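Local structure of beta-galactosidase (3OG2) at residues 60-65 / 109-114. The protein probably hydrolyses terminal non-reducing beta-D-galactose residues of beta-D-galactosides, as a glycoside hydrolase of family 35. Numbering follows the deposited sequence. Where two conformers were deposited one is given.
Sequences DVFHKI and IYLLAR
Phe62 reaches from helix 58-66 to Ile109, just before strand 110-116, and to Leu111 within it. The contact is small, buried and wholly apolar. The CB of Phe62 points toward the segment 109-114; with CG anti to the carbonyl carbon (chi1 -79°), the ring atoms CD2 and CE2 meet it and do most of the touching. Ile109 comes in obliquely: its CG2 lies 3.7 Å from Phe62 CE2, and Ile109 CB and CG1 lie near Phe62 CD2. Leu111 approaches differently. Its methyl CD2 sits at the ring edge, near the ring plane, 4.0 Å from Phe62 CE2, and the two side chains cross at about a right angle. Phe62 CE2 is thus shared by methyls from two residues. No hydrogen bond joins the segments. Within the helix, one turn apart, Lys64 NZ forms a salt bridge with Asp60 OD2 at 2.9 Å. This is packing of the helix layer against the parallel barrel sheet of the TIM barrel. Helix 98-107 adds Ala103, Ala104 and Ala107 around Phe62, and Phe100 meets its ring. Val73 of strand 72-76, which pairs with strand 110-116, also touches Phe62.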
loop_
_atom_site.group_PDB
_atom_site.type_symbol
_atom_site.label_atom_id
_atom_site.label_comp_id
_atom_site.label_asym_id
_atom_site.label_seq_id
_atom_site.Cartn_x
_atom_site.Cartn_y
_atom_site.Cartn_z
ATOM N N ASP A 60 -12.379 6.946 -3.059
ATOM C CA ASP A 60 -12.750 5.924 -2.063
ATOM C C ASP A 60 -11.639 5.700 -1.084
ATOM O O ASP A 60 -11.863 5.711 0.149
ATOM C CB ASP A 60 -13.117 4.630 -2.812
ATOM C CG ASP A 60 -13.558 3.568 -1.824
ATOM O OD1 ASP A 60 -14.424 3.856 -0.953
ATOM O OD2 ASP A 60 -13.074 2.415 -1.902
ATOM N N VAL A 61 -10.422 5.491 -1.575
ATOM C CA VAL A 61 -9.351 5.242 -0.599
ATOM C C VAL A 61 -9.081 6.516 0.164
ATOM O O VAL A 61 -8.828 6.425 1.404
ATOM C CB VAL A 61 -8.187 4.651 -1.392
ATOM C CG1 VAL A 61 -8.382 3.156 -1.619
ATOM C CG2 VAL A 61 -8.085 5.316 -2.747
ATOM N N PHE A 62 -9.113 7.701 -0.404
ATOM C CA PHE A 62 -8.876 8.918 0.384
ATOM C C PHE A 62 -9.946 9.117 1.436
ATOM O O PHE A 62 -9.628 9.570 2.542
ATOM C CB PHE A 62 -8.809 10.155 -0.511
ATOM C CG PHE A 62 -7.522 10.395 -1.263
ATOM C CD1 PHE A 62 -7.499 10.357 -2.646
ATOM C CD2 PHE A 62 -6.337 10.672 -0.632
ATOM C CE1 PHE A 62 -6.314 10.597 -3.345
ATOM C CE2 PHE A 62 -5.153 10.916 -1.308
ATOM C CZ PHE A 62 -5.130 10.897 -2.683
ATOM N N HIS A 63 -11.207 8.804 1.160
ATOM C CA HIS A 63 -12.220 8.917 2.185
ATOM C C HIS A 63 -11.909 8.013 3.385
ATOM O O HIS A 63 -12.130 8.343 4.530
ATOM C CB HIS A 63 -13.573 8.414 1.635
ATOM C CG HIS A 63 -14.349 9.345 0.809
ATOM N ND1 HIS A 63 -15.342 8.945 -0.056
ATOM C CD2 HIS A 63 -14.305 10.699 0.818
ATOM C CE1 HIS A 63 -15.881 10.023 -0.598
ATOM N NE2 HIS A 63 -15.259 11.110 -0.089
ATOM N N LYS A 64 -11.411 6.799 3.066
ATOM C CA LYS A 64 -11.118 5.808 4.115
ATOM C C LYS A 64 -9.899 6.273 4.917
ATOM O O LYS A 64 -9.849 6.039 6.140
ATOM C CB LYS A 64 -10.908 4.451 3.453
ATOM C CG LYS A 64 -12.236 3.871 2.987
ATOM C CD LYS A 64 -12.123 2.716 2.004
ATOM C CE LYS A 64 -13.559 2.216 1.741
ATOM N NZ LYS A 64 -13.614 1.223 0.676
ATOM N N ILE A 65 -8.932 6.928 4.295
ATOM C CA ILE A 65 -7.770 7.434 5.060
ATOM C C ILE A 65 -8.138 8.683 5.837
ATOM O O ILE A 65 -7.771 8.818 7.007
ATOM C CB ILE A 65 -6.630 7.672 4.069
ATOM C CG1 ILE A 65 -6.172 6.287 3.563
ATOM C CG2 ILE A 65 -5.504 8.475 4.722
ATOM C CD1 ILE A 65 -5.080 6.337 2.525
ATOM N N ILE A 109 -7.180 16.114 1.755
ATOM C CA ILE A 109 -5.921 15.436 2.088
ATOM C C ILE A 109 -4.781 16.142 1.401
ATOM O O ILE A 109 -4.899 16.524 0.221
ATOM C CB ILE A 109 -6.035 13.947 1.632
ATOM C CG1 ILE A 109 -7.024 13.213 2.537
ATOM C CG2 ILE A 109 -4.673 13.240 1.491
ATOM C CD1 ILE A 109 -6.503 13.001 3.941
ATOM N N TYR A 110 -3.678 16.335 2.133
ATOM C CA TYR A 110 -2.445 16.862 1.539
ATOM C C TYR A 110 -1.567 15.681 1.099
ATOM O O TYR A 110 -1.815 14.532 1.492
ATOM C CB TYR A 110 -1.715 17.755 2.530
ATOM C CG TYR A 110 -2.453 19.038 2.815
ATOM C CD1 TYR A 110 -2.643 19.949 1.779
ATOM C CD2 TYR A 110 -2.915 19.355 4.079
ATOM C CE1 TYR A 110 -3.310 21.186 1.989
ATOM C CE2 TYR A 110 -3.563 20.563 4.296
ATOM C CZ TYR A 110 -3.738 21.448 3.268
ATOM O OH TYR A 110 -4.432 22.651 3.510
ATOM N N LEU A 111 -0.544 15.976 0.274
ATOM C CA LEU A 111 0.275 14.903 -0.274
ATOM C C LEU A 111 1.767 15.148 -0.090
ATOM O O LEU A 111 2.271 16.288 -0.246
ATOM C CB LEU A 111 0.026 14.780 -1.792
ATOM C CG LEU A 111 -1.399 14.340 -2.192
ATOM C CD1 LEU A 111 -1.533 14.398 -3.723
ATOM C CD2 LEU A 111 -1.770 12.995 -1.646
ATOM N N LEU A 112 2.450 14.041 0.203
ATOM C CA LEU A 112 3.913 13.918 0.157
ATOM C C LEU A 112 4.242 13.165 -1.125
ATOM O O LEU A 112 3.894 11.991 -1.249
ATOM C CB LEU A 112 4.390 13.188 1.413
ATOM C CG LEU A 112 5.803 12.583 1.323
ATOM C CD1 LEU A 112 6.882 13.571 0.881
ATOM C CD2 LEU A 112 6.201 11.974 2.676
ATOM N N ALA A 113 4.872 13.857 -2.079
ATOM C CA ALA A 113 5.190 13.267 -3.378
ATOM C C ALA A 113 6.581 12.656 -3.354
ATOM O O ALA A 113 7.524 13.351 -2.950
ATOM C CB ALA A 113 5.138 14.368 -4.452
ATOM N N ARG A 114 6.685 11.405 -3.813
ATOM C CA ARG A 114 7.973 10.677 -3.743
ATOM C C ARG A 114 8.219 10.069 -5.111
ATOM O O ARG A 114 7.968 8.852 -5.318
ATOM C CB ARG A 114 7.948 9.641 -2.600
ATOM C CG ARG A 114 7.260 10.144 -1.335
ATOM C CD ARG A 114 7.648 9.390 -0.088
ATOM N NE ARG A 114 7.216 8.000 -0.109
ATOM C CZ ARG A 114 7.926 7.016 0.429
ATOM N NH1 ARG A 114 9.146 7.207 0.956
ATOM N NH2 ARG A 114 7.400 5.769 0.416
#